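Local coordinates for protein alanine racemase (Oenococcus oeni PSU-1, PDB 3HUR) that belongs to the two-domain alanine racemase family, joining an N-terminal TIM-barrel domain to a C-terminal domain built largely of beta strands, at residues S252-I257 against G332-L337; S302-G307 against T336-D341; P9-V14 against K371-G376. All coordinates share one frame; numbering follows the deposited sequence.

Contact 1: S252-I257 against G332-L337; sequences SVCSEI and GTRVTL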
ATOM      1  N   SER A 252      15.868  18.440  -1.025  1.00 32.47           N
ATOM      2  CA  SER A 252      14.629  18.814  -0.384  1.00 32.03           C
ATOM      3  C   SER A 252      13.497  18.396  -1.302  1.00 31.85           C
ATOM      4  O   SER A 252      13.674  18.308  -2.537  1.00 31.19           O
ATOM      5  CB  SER A 252      14.539  20.304  -0.293  1.00 33.23           C
ATOM      6  OG  SER A 252      15.447  20.840   0.642  1.00 36.71           O
ATOM      7  N   VAL A 253      12.332  18.135  -0.710  1.00 31.10           N
ATOM      8  CA  VAL A 253      11.128  18.001  -1.482  1.00 29.99           C
ATOM      9  C   VAL A 253      10.425  19.353  -1.293  1.00 30.64           C
ATOM     10  O   VAL A 253      10.296  19.858  -0.169  1.00 30.28           O
ATOM     11  CB  VAL A 253      10.260  16.818  -1.066  1.00 29.92           C
ATOM     12  CG1 VAL A 253       8.965  16.787  -1.920  1.00 28.33           C
ATOM     13  CG2 VAL A 253      11.007  15.514  -1.211  1.00 26.14           C
ATOM     14  N   CYS A 254      10.017  19.946  -2.409  1.00 30.04           N
ATOM     15  CA  CYS A 254       9.416  21.237  -2.408  1.00 30.23           C
ATOM     16  C   CYS A 254       8.102  21.221  -3.136  1.00 30.33           C
ATOM     17  O   CYS A 254       7.832  20.351  -3.968  1.00 29.92           O
ATOM     18  CB  CYS A 254      10.305  22.212  -3.177  1.00 30.73           C
ATOM     19  SG  CYS A 254      11.888  22.466  -2.501  1.00 31.96           S
ATOM     20  N   SER A 255       7.332  22.265  -2.872  1.00 30.33           N
ATOM     21  CA  SER A 255       6.138  22.553  -3.605  1.00 30.36           C
ATOM     22  C   SER A 255       5.982  24.085  -3.655  1.00 31.57           C
ATOM     23  O   SER A 255       6.953  24.813  -3.431  1.00 30.50           O
ATOM     24  CB  SER A 255       4.951  21.878  -2.934  1.00 30.47           C
ATOM     25  OG  SER A 255       3.748  22.115  -3.651  1.00 26.91           O
ATOM     26  N   GLU A 256       4.773  24.559  -3.956  1.00 32.39           N
ATOM     27  CA  GLU A 256       4.508  25.987  -4.051  1.00 33.77           C
ATOM     28  C   GLU A 256       3.067  26.287  -3.695  1.00 33.53           C
ATOM     29  O   GLU A 256       2.242  25.412  -3.753  1.00 34.19           O
ATOM     30  CB  GLU A 256       4.822  26.494  -5.465  1.00 34.28           C
ATOM     31  CG  GLU A 256       3.875  25.972  -6.536  1.00 37.64           C
ATOM     32  CD  GLU A 256       4.313  26.331  -7.942  1.00 40.82           C
ATOM     33  OE1 GLU A 256       4.390  27.520  -8.254  1.00 43.43           O
ATOM     34  OE2 GLU A 256       4.567  25.422  -8.751  1.00 45.15           O
ATOM     35  N   ILE A 257       2.772  27.529  -3.342  1.00 33.50           N
ATOM     36  CA  ILE A 257       1.427  27.939  -2.984  1.00 33.11           C
ATOM     37  C   ILE A 257       0.613  28.024  -4.279  1.00 33.24           C
ATOM     38  O   ILE A 257       0.988  28.775  -5.165  1.00 32.18           O
ATOM     39  CB  ILE A 257       1.437  29.344  -2.327  1.00 33.24           C
ATOM     40  CG1 ILE A 257       2.155  29.330  -0.991  1.00 33.07           C
ATOM     41  CG2 ILE A 257       0.010  29.882  -2.131  1.00 33.21           C
ATOM     42  CD1 ILE A 257       2.122  30.664  -0.241  1.00 32.48           C
ATOM     43  N   GLY A 332       2.723  30.866  -6.115  1.00 40.93           N
ATOM     44  CA  GLY A 332       4.009  30.569  -6.758  1.00 40.32           C
ATOM     45  C   GLY A 332       5.181  30.608  -5.799  1.00 39.75           C
ATOM     46  O   GLY A 332       6.271  30.256  -6.175  1.00 39.36           O
ATOM     47  N   THR A 333       4.931  31.028  -4.559  1.00 39.24           N
ATOM     48  CA  THR A 333       5.923  31.057  -3.511  1.00 38.73           C
ATOM     49  C   THR A 333       6.331  29.656  -3.104  1.00 38.74           C
ATOM     50  O   THR A 333       5.485  28.844  -2.804  1.00 38.52           O
ATOM     51  CB  THR A 333       5.356  31.772  -2.277  1.00 38.43           C
ATOM     52  OG1 THR A 333       5.116  33.148  -2.610  1.00 40.05           O
ATOM     53  CG2 THR A 333       6.302  31.692  -1.098  1.00 37.30           C
ATOM     54  N   ARG A 334       7.644  29.410  -3.050  1.00 38.77           N
ATOM     55  CA  ARG A 334       8.193  28.096  -2.788  1.00 38.33           C
ATOM     56  C   ARG A 334       7.891  27.614  -1.409  1.00 36.54           C
ATOM     57  O   ARG A 334       7.901  28.399  -0.491  1.00 35.31           O
ATOM     58  CB  ARG A 334       9.707  28.111  -2.936  1.00 39.46           C
ATOM     59  CG  ARG A 334      10.335  26.716  -2.801  1.00 42.68           C
ATOM     60  CD  ARG A 334      11.772  26.724  -3.250  1.00 49.30           C
ATOM     61  NE  ARG A 334      12.632  26.994  -2.109  1.00 53.96           N
ATOM     62  CZ  ARG A 334      13.953  27.068  -2.148  1.00 57.92           C
ATOM     63  NH1 ARG A 334      14.626  26.936  -3.292  1.00 57.96           N
ATOM     64  NH2 ARG A 334      14.606  27.295  -1.013  1.00 61.02           N
ATOM     65  N   VAL A 335       7.641  26.313  -1.283  1.00 35.43           N
ATOM     66  CA  VAL A 335       7.448  25.670   0.009  1.00 35.67           C
ATOM     67  C   VAL A 335       8.382  24.473   0.120  1.00 36.03           C
ATOM     68  O   VAL A 335       8.625  23.774  -0.861  1.00 35.72           O
ATOM     69  CB  VAL A 335       6.030  25.191   0.148  1.00 36.14           C
ATOM     70  CG1 VAL A 335       5.863  24.453   1.417  1.00 36.41           C
ATOM     71  CG2 VAL A 335       5.054  26.387   0.058  1.00 36.62           C
ATOM     72  N   THR A 336       8.955  24.270   1.301  1.00 36.64           N
ATOM     73  CA  THR A 336       9.873  23.155   1.526  1.00 37.02           C
ATOM     74  C   THR A 336       9.306  22.249   2.616  1.00 37.12           C
ATOM     75  O   THR A 336       8.868  22.704   3.659  1.00 37.58           O
ATOM     76  CB  THR A 336      11.285  23.615   1.913  1.00 36.87           C
ATOM     77  OG1 THR A 336      11.800  24.457   0.885  1.00 40.28           O
ATOM     78  CG2 THR A 336      12.215  22.428   2.056  1.00 37.02           C
ATOM     79  N   LEU A 337       9.299  20.958   2.338  1.00 36.86           N
ATOM     80  CA  LEU A 337       8.785  19.994   3.265  1.00 36.62           C
ATOM     81  C   LEU A 337       9.863  19.639   4.263  1.00 37.31           C
ATOM     82  O   LEU A 337      11.040  19.768   3.964  1.00 37.13           O
ATOM     83  CB  LEU A 337       8.277  18.773   2.496  1.00 35.86           C
ATOM     84  CG  LEU A 337       6.817  19.084   2.151  1.00 35.46           C
ATOM     85  CD1 LEU A 337       6.603  19.212   0.694  1.00 33.02           C
ATOM     86  CD2 LEU A 337       5.886  18.064   2.831  1.00 32.77           C
TER

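Contact 2: S302-G307 against T336-D341; sequences SVIING and TLIGKD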
ATOM      1  N   SER A 302       4.227  21.074   9.970  1.00 44.96           N
ATOM      2  CA  SER A 302       4.896  22.299   9.542  1.00 44.38           C
ATOM      3  C   SER A 302       5.552  22.228   8.185  1.00 43.08           C
ATOM      4  O   SER A 302       5.968  21.169   7.751  1.00 42.56           O
ATOM      5  CB  SER A 302       5.983  22.637  10.546  1.00 44.61           C
ATOM      6  OG  SER A 302       5.442  23.468  11.523  1.00 47.19           O
ATOM      7  N   VAL A 303       5.686  23.375   7.538  1.00 41.68           N
ATOM      8  CA  VAL A 303       6.476  23.453   6.315  1.00 40.93           C
ATOM      9  C   VAL A 303       7.330  24.696   6.428  1.00 40.90           C
ATOM     10  O   VAL A 303       7.086  25.527   7.312  1.00 40.70           O
ATOM     11  CB  VAL A 303       5.570  23.514   5.072  1.00 40.94           C
ATOM     12  CG1 VAL A 303       4.730  22.256   4.958  1.00 38.38           C
ATOM     13  CG2 VAL A 303       4.663  24.724   5.136  1.00 40.58           C
ATOM     14  N   ILE A 304       8.319  24.831   5.551  1.00 40.69           N
ATOM     15  CA  ILE A 304       9.132  26.026   5.508  1.00 40.82           C
ATOM     16  C   ILE A 304       8.784  26.892   4.318  1.00 41.26           C
ATOM     17  O   ILE A 304       8.835  26.461   3.169  1.00 40.15           O
ATOM     18  CB  ILE A 304      10.636  25.686   5.425  1.00 41.46           C
ATOM     19  CG1 ILE A 304      11.104  24.992   6.702  1.00 42.34           C
ATOM     20  CG2 ILE A 304      11.470  26.936   5.152  1.00 39.33           C
ATOM     21  CD1 ILE A 304      12.277  24.010   6.458  1.00 42.46           C
ATOM     22  N   ILE A 305       8.452  28.134   4.618  1.00 42.91           N
ATOM     23  CA  ILE A 305       8.221  29.144   3.615  1.00 44.68           C
ATOM     24  C   ILE A 305       9.024  30.356   4.022  1.00 46.87           C
ATOM     25  O   ILE A 305       8.898  30.850   5.155  1.00 46.89           O
ATOM     26  CB  ILE A 305       6.740  29.544   3.554  1.00 44.37           C
ATOM     27  CG1 ILE A 305       5.895  28.406   3.001  1.00 44.55           C
ATOM     28  CG2 ILE A 305       6.555  30.725   2.657  1.00 43.80           C
ATOM     29  CD1 ILE A 305       4.420  28.571   3.237  1.00 42.58           C
ATOM     30  N   ASN A 306       9.860  30.831   3.103  1.00 49.59           N
ATOM     31  CA  ASN A 306      10.628  32.052   3.348  1.00 51.51           C
ATOM     32  C   ASN A 306      11.553  31.928   4.551  1.00 52.15           C
ATOM     33  O   ASN A 306      11.608  32.822   5.405  1.00 52.94           O
ATOM     34  CB  ASN A 306       9.677  33.226   3.580  1.00 52.09           C
ATOM     35  CG  ASN A 306      10.209  34.511   2.999  1.00 54.71           C
ATOM     36  OD1 ASN A 306      10.068  34.756   1.803  1.00 59.30           O
ATOM     37  ND2 ASN A 306      10.807  35.339   3.828  1.00 57.07           N
ATOM     38  N   GLY A 307      12.259  30.808   4.638  1.00 52.58           N
ATOM     39  CA  GLY A 307      13.144  30.563   5.773  1.00 52.92           C
ATOM     40  C   GLY A 307      12.395  30.273   7.066  1.00 52.93           C
ATOM     41  O   GLY A 307      12.972  29.769   8.011  1.00 52.47           O
ATOM     42  N   THR A 336       8.955  24.270   1.301  1.00 36.64           N
ATOM     43  CA  THR A 336       9.873  23.155   1.526  1.00 37.02           C
ATOM     44  C   THR A 336       9.306  22.249   2.616  1.00 37.12           C
ATOM     45  O   THR A 336       8.868  22.704   3.659  1.00 37.58           O
ATOM     46  CB  THR A 336      11.285  23.615   1.913  1.00 36.87           C
ATOM     47  OG1 THR A 336      11.800  24.457   0.885  1.00 40.28           O
ATOM     48  CG2 THR A 336      12.215  22.428   2.056  1.00 37.02           C
ATOM     49  N   LEU A 337       9.299  20.958   2.338  1.00 36.86           N
ATOM     50  CA  LEU A 337       8.785  19.994   3.265  1.00 36.62           C
ATOM     51  C   LEU A 337       9.863  19.639   4.263  1.00 37.31           C
ATOM     52  O   LEU A 337      11.040  19.768   3.964  1.00 37.13           O
ATOM     53  CB  LEU A 337       8.277  18.773   2.496  1.00 35.86           C
ATOM     54  CG  LEU A 337       6.817  19.084   2.151  1.00 35.46           C
ATOM     55  CD1 LEU A 337       6.603  19.212   0.694  1.00 33.02           C
ATOM     56  CD2 LEU A 337       5.886  18.064   2.831  1.00 32.77           C
ATOM     57  N   ILE A 338       9.432  19.230   5.461  1.00 38.31           N
ATOM     58  CA  ILE A 338      10.320  18.831   6.533  1.00 38.77           C
ATOM     59  C   ILE A 338      10.133  17.360   6.814  1.00 39.39           C
ATOM     60  O   ILE A 338       9.012  16.896   7.009  1.00 39.19           O
ATOM     61  CB  ILE A 338      10.018  19.565   7.859  1.00 39.50           C
ATOM     62  CG1 ILE A 338      10.012  21.097   7.659  1.00 39.57           C
ATOM     63  CG2 ILE A 338      11.031  19.105   8.958  1.00 36.53           C
ATOM     64  CD1 ILE A 338       9.490  21.857   8.910  1.00 39.18           C
ATOM     65  N   GLY A 339      11.241  16.633   6.848  1.00 40.59           N
ATOM     66  CA  GLY A 339      11.222  15.187   7.078  1.00 41.81           C
ATOM     67  C   GLY A 339      11.137  14.814   8.553  1.00 42.82           C
ATOM     68  O   GLY A 339      11.769  15.447   9.414  1.00 43.01           O
ATOM     69  N   LYS A 340      10.353  13.775   8.838  1.00 43.90           N
ATOM     70  CA  LYS A 340      10.334  13.120  10.139  1.00 44.33           C
ATOM     71  C   LYS A 340      11.754  12.873  10.664  1.00 45.24           C
ATOM     72  O   LYS A 340      12.008  13.034  11.859  1.00 45.66           O
ATOM     73  CB  LYS A 340       9.583  11.788  10.031  1.00 44.25           C
ATOM     74  CG  LYS A 340       8.055  11.917   9.841  1.00 44.41           C
ATOM     75  CD  LYS A 340       7.385  10.546   9.865  1.00 44.84           C
ATOM     76  CE  LYS A 340       5.844  10.662   9.857  1.00 47.77           C
ATOM     77  NZ  LYS A 340       5.179   9.413   9.327  1.00 47.59           N
ATOM     78  N   ASP A 341      12.660  12.512   9.750  1.00 46.09           N
ATOM     79  CA  ASP A 341      14.059  12.160  10.039  1.00 46.43           C
ATOM     80  C   ASP A 341      15.005  12.647   8.915  1.00 46.24           C
ATOM     81  O   ASP A 341      15.181  11.984   7.877  1.00 45.22           O
ATOM     82  CB  ASP A 341      14.161  10.628  10.216  1.00 47.06           C
ATOM     83  CG  ASP A 341      15.609  10.135  10.412  1.00 49.19           C
ATOM     84  OD1 ASP A 341      16.499  10.975  10.727  1.00 49.56           O
ATOM     85  OD2 ASP A 341      15.844   8.907  10.211  1.00 51.10           O
TER
HETATM   86  O   HOH W   1       6.770  19.069   6.243  1.00 37.51           O

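Contact 3: P9-V14 against K371-G376; sequences PTWVSV and KRIYTG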
ATOM      1  N   PRO A   9       3.999  20.942  -9.623  1.00 24.28           N
ATOM      2  CA  PRO A   9       3.513  21.333  -8.303  1.00 23.85           C
ATOM      3  C   PRO A   9       4.397  20.862  -7.198  1.00 24.69           C
ATOM      4  O   PRO A   9       4.401  21.452  -6.091  1.00 25.18           O
ATOM      5  CB  PRO A   9       2.168  20.638  -8.189  1.00 23.71           C
ATOM      6  CG  PRO A   9       2.162  19.537  -9.245  1.00 23.34           C
ATOM      7  CD  PRO A   9       3.071  20.053 -10.330  1.00 23.92           C
ATOM      8  N   THR A  10       5.149  19.798  -7.468  1.00 24.14           N
ATOM      9  CA  THR A  10       6.092  19.346  -6.502  1.00 23.90           C
ATOM     10  C   THR A  10       7.370  18.945  -7.220  1.00 24.02           C
ATOM     11  O   THR A  10       7.339  18.634  -8.397  1.00 25.35           O
ATOM     12  CB  THR A  10       5.529  18.153  -5.741  1.00 24.06           C
ATOM     13  OG1 THR A  10       5.203  17.091  -6.662  1.00 25.08           O
ATOM     14  CG2 THR A  10       4.331  18.536  -4.948  1.00 21.85           C
ATOM     15  N   TRP A  11       8.489  18.946  -6.516  1.00 23.43           N
ATOM     16  CA  TRP A  11       9.750  18.528  -7.083  1.00 23.10           C
ATOM     17  C   TRP A  11      10.812  18.278  -5.985  1.00 22.80           C
ATOM     18  O   TRP A  11      10.628  18.678  -4.831  1.00 22.95           O
ATOM     19  CB  TRP A  11      10.238  19.586  -8.070  1.00 22.95           C
ATOM     20  CG  TRP A  11      10.536  20.904  -7.472  1.00 24.20           C
ATOM     21  CD1 TRP A  11      11.732  21.333  -6.994  1.00 27.39           C
ATOM     22  CD2 TRP A  11       9.617  22.000  -7.300  1.00 28.25           C
ATOM     23  NE1 TRP A  11      11.613  22.629  -6.500  1.00 29.95           N
ATOM     24  CE2 TRP A  11      10.323  23.049  -6.675  1.00 27.06           C
ATOM     25  CE3 TRP A  11       8.262  22.190  -7.609  1.00 27.26           C
ATOM     26  CZ2 TRP A  11       9.739  24.255  -6.387  1.00 28.84           C
ATOM     27  CZ3 TRP A  11       7.683  23.376  -7.288  1.00 28.05           C
ATOM     28  CH2 TRP A  11       8.415  24.405  -6.694  1.00 28.38           C
ATOM     29  N   VAL A  12      11.901  17.607  -6.350  1.00 22.97           N
ATOM     30  CA  VAL A  12      13.063  17.381  -5.464  1.00 22.68           C
ATOM     31  C   VAL A  12      14.109  18.332  -5.900  1.00 23.80           C
ATOM     32  O   VAL A  12      14.540  18.289  -7.035  1.00 23.32           O
ATOM     33  CB  VAL A  12      13.732  16.002  -5.604  1.00 22.59           C
ATOM     34  CG1 VAL A  12      14.955  15.907  -4.651  1.00 18.52           C
ATOM     35  CG2 VAL A  12      12.747  14.900  -5.318  1.00 23.03           C
ATOM     36  N   SER A  13      14.517  19.184  -4.969  1.00 25.24           N
ATOM     37  CA  SER A  13      15.458  20.240  -5.224  1.00 25.74           C
ATOM     38  C   SER A  13      16.824  19.745  -4.715  1.00 26.53           C
ATOM     39  O   SER A  13      16.952  19.379  -3.560  1.00 26.64           O
ATOM     40  CB  SER A  13      15.003  21.478  -4.456  1.00 25.25           C
ATOM     41  OG  SER A  13      15.980  22.470  -4.573  1.00 27.30           O
ATOM     42  N   VAL A  14      17.820  19.771  -5.581  1.00 27.10           N
ATOM     43  CA  VAL A  14      19.126  19.217  -5.335  1.00 28.01           C
ATOM     44  C   VAL A  14      20.201  20.323  -5.468  1.00 29.70           C
ATOM     45  O   VAL A  14      20.436  20.858  -6.550  1.00 31.37           O
ATOM     46  CB  VAL A  14      19.456  18.132  -6.380  1.00 28.09           C
ATOM     47  CG1 VAL A  14      20.864  17.600  -6.135  1.00 26.93           C
ATOM     48  CG2 VAL A  14      18.405  17.008  -6.392  1.00 25.34           C
ATOM     49  N   LYS A 371      10.236  15.360 -10.561  1.00 28.51           N
ATOM     50  CA  LYS A 371      11.413  15.742 -11.270  1.00 28.59           C
ATOM     51  C   LYS A 371      12.456  16.251 -10.300  1.00 28.56           C
ATOM     52  O   LYS A 371      12.131  16.826  -9.262  1.00 29.08           O
ATOM     53  CB  LYS A 371      11.069  16.844 -12.272  1.00 28.94           C
ATOM     54  CG  LYS A 371      12.261  17.361 -13.079  1.00 31.05           C
ATOM     55  CD  LYS A 371      12.036  17.211 -14.563  1.00 36.19           C
ATOM     56  CE  LYS A 371      13.182  17.812 -15.396  1.00 38.36           C
ATOM     57  NZ  LYS A 371      13.082  17.255 -16.786  1.00 41.49           N
ATOM     58  N   ARG A 372      13.707  16.073 -10.675  1.00 28.02           N
ATOM     59  CA  ARG A 372      14.798  16.633  -9.948  1.00 28.80           C
ATOM     60  C   ARG A 372      15.116  18.003 -10.543  1.00 30.00           C
ATOM     61  O   ARG A 372      15.339  18.095 -11.734  1.00 30.66           O
ATOM     62  CB  ARG A 372      16.006  15.695 -10.030  1.00 28.23           C
ATOM     63  CG  ARG A 372      16.019  14.614  -8.987  1.00 26.75           C
ATOM     64  CD  ARG A 372      14.800  13.749  -8.974  1.00 26.81           C
ATOM     65  NE  ARG A 372      15.001  12.658  -8.027  1.00 29.24           N
ATOM     66  CZ  ARG A 372      14.055  11.981  -7.366  1.00 28.68           C
ATOM     67  NH1 ARG A 372      12.772  12.202  -7.535  1.00 27.22           N
ATOM     68  NH2 ARG A 372      14.423  11.034  -6.524  1.00 29.57           N
ATOM     69  N   ILE A 373      15.119  19.043  -9.695  1.00 30.68           N
ATOM     70  CA  ILE A 373      15.498  20.390 -10.054  1.00 31.08           C
ATOM     71  C   ILE A 373      16.848  20.764  -9.384  1.00 31.83           C
ATOM     72  O   ILE A 373      17.050  20.525  -8.197  1.00 31.27           O
ATOM     73  CB  ILE A 373      14.394  21.377  -9.600  1.00 31.56           C
ATOM     74  CG1 ILE A 373      13.040  21.038 -10.302  1.00 33.05           C
ATOM     75  CG2 ILE A 373      14.776  22.848  -9.863  1.00 29.40           C
ATOM     76  CD1 ILE A 373      13.092  20.826 -11.818  1.00 29.07           C
ATOM     77  N   TYR A 374      17.764  21.362 -10.135  1.00 31.86           N
ATOM     78  CA  TYR A 374      19.068  21.683  -9.577  1.00 32.37           C
ATOM     79  C   TYR A 374      19.181  23.163  -9.267  1.00 33.96           C
ATOM     80  O   TYR A 374      18.949  23.998 -10.136  1.00 34.04           O
ATOM     81  CB  TYR A 374      20.163  21.184 -10.526  1.00 31.00           C
ATOM     82  CG  TYR A 374      19.998  19.718 -10.757  1.00 28.48           C
ATOM     83  CD1 TYR A 374      19.242  19.229 -11.822  1.00 25.77           C
ATOM     84  CD2 TYR A 374      20.519  18.803  -9.850  1.00 26.71           C
ATOM     85  CE1 TYR A 374      19.033  17.847 -11.989  1.00 24.96           C
ATOM     86  CE2 TYR A 374      20.342  17.438 -10.015  1.00 24.43           C
ATOM     87  CZ  TYR A 374      19.606  16.962 -11.052  1.00 25.14           C
ATOM     88  OH  TYR A 374      19.460  15.612 -11.129  1.00 25.13           O
ATOM     89  N   THR A 375      19.558  23.484  -8.035  1.00 36.27           N
ATOM     90  CA  THR A 375      19.750  24.893  -7.610  1.00 37.82           C
ATOM     91  C   THR A 375      21.197  25.183  -7.306  1.00 38.55           C
ATOM     92  O   THR A 375      21.986  24.262  -7.180  1.00 38.80           O
ATOM     93  CB  THR A 375      19.035  25.196  -6.300  1.00 38.03           C
ATOM     94  OG1 THR A 375      19.644  24.424  -5.262  1.00 38.46           O
ATOM     95  CG2 THR A 375      17.536  24.863  -6.387  1.00 38.41           C
ATOM     96  N   GLY A 376      21.518  26.474  -7.176  1.00 40.59           N
ATOM     97  CA  GLY A 376      22.841  26.957  -6.744  1.00 41.27           C
ATOM     98  C   GLY A 376      23.754  27.383  -7.877  1.00 41.92           C
ATOM     99  O   GLY A 376      23.519  27.040  -9.023  1.00 41.96           O
TER

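Contact 1: S252-I257 against G332-L337
S255 and V335 form the central hydrogen-bonded pair of an antiparallel beta ladder in the C-terminal domain, where strands 251-263 and 334-339 run side by side. Five backbone bonds hold it. S255 N reaches V335 O at 2.8 Å, and V335 N returns to S255 O from above the carbonyl plane, not on a lone pair. Farther along, L337 N meets V253 O nearly head-on (C=O...N 166°). I257 and G332–T333 close the other end through I257 N to T333 O and G332 N to I257 O (2.9 Å).

Among the apolar contacts, I257 and V335 are buried and beta-branched, which suits a strand interior, and V335 CG2 packs 4.3 Å from I257 CG1. T333 adds its CB at the edge, lying alongside I257 with I257 CD1 4.0 Å from T333 CB. Small S255 shares the face of V335, and its OG is hydrogen-bonded to P9 O.

On the opposite face lie C254, E256, R334 and T336. With chi1 -62°, C254 SG leans back beside its own N and comes 3.9 Å from T336 OG1. G332, at phi 95°, where a CB would press on the preceding carbonyl O, suits glycine; OE1 of the extended E256 lies 3.4 Å from G332 CA.

Contact 2: S302-G307 against T336-D341
An antiparallel pair that begins in register and then splays apart around a water joins I304 to T336 and S302 to I338, between strands 302-305 and 334-339 of the C-terminal domain. The pairing is anchored by one antiparallel hydrogen-bonded pair, I304 with T336. I304 N gives a virtually straight bond to T336 O at 2.9 Å, N-H...O 179°, and T336 N answers to I304 O at the same length. Both donors lie in the plane of the carbonyl they meet.

Two residues farther along strand 334-339 the backbones have parted, and water 1 bridges them. It accepts the N-H of I338 N at 2.8 Å and can donate to S302 O at 2.7 Å, though its protons are probably shared with other acceptors.

Isoleucines cover the same region with hydrocarbon. I304 and I338 meet at about a right angle, CD1 of I304 3.9 Å from CG1 of I338. The I338 chain, with CG1 turned back beside its own N (chi1 -54°), carries I338 CD1 to 3.9 Å from S302 CB; the short serine side chain lets that methyl come close. Beta-branched T336 sets its CB 4.1 Å from I304 CB. V303 faces the other way, onto V335 and I312. The whole is an antiparallel ladder at one side of the domain's mixed beta sheet, where strand 302-305 lies next to 334-339 and pairs in turn with 308-311.

Contact 3: P9-V14 against K371-G376
Strands 10-15 and 372-375 run parallel, with a 34° angle between their directions, and four backbone bonds stitch V12 and V14 to K371, I373 and T375: V12 N to K371 O, I373 N to V12 O (2.8 Å), V14 N to I373 O (2.8 Å) and T375 N to V14 O (3.1 Å). The last donor stands above the carbonyl plane, unlike the near-axial others.

V12, V14, R372 and Y374 share one face. V12 CG2 sits over a face of the R372 guanidinium, 3.5 Å from R372 NH1 and offset toward the rim, while the arginine bends at chi2 (56°). Its nitrogens are engaged by the carbonyls of G45, L366, A367 and I370, which hold the flat group in place. V14 lies alongside Y374, V14 CB 3.7 Å from Y374 CD2; the ring's OH bonds to L46 O. Valine suits these buried positions, being compact and beta-branched.

I373 and S13 point to the other face. With CG set between its backbone N and carbonyl carbon (chi1 64°), the W11 ring meets I373 obliquely: I373 CG1 is 3.6 Å from W11 CD1. Next along, S13 OG lies 3.4 Å from T375 CG2.

Separately, K371 NZ makes salt bridges to E71 and E74 of the second subunit. Strand 10-15 is thus flanked by 372-375 and, antiparallel, by 251-263, while G376 provides the N-cap of helix 377-381.

All three contacts belong to one mixed sheet, in which the strands follow one another as 372-375, 10-15, 251-263, 334-339 and 302-305. Contact 1 is the middle step: its centre lies about 9 Å from that of contact 2, with which it shares T336 and L337, and about 10 Å from that of contact 3. V335 CG1 packs on V303 CB at 3.8 Å toward contact 2, and S252 O probably bonds S13 N toward contact 3. Contacts 2 and 3 do not touch; their nearest atoms are about 6 Å apart. Contact 3 alone meets the second subunit, and K371's side chain lies about 4 Å from a bound sulfate, probably from the crystallisation liquor.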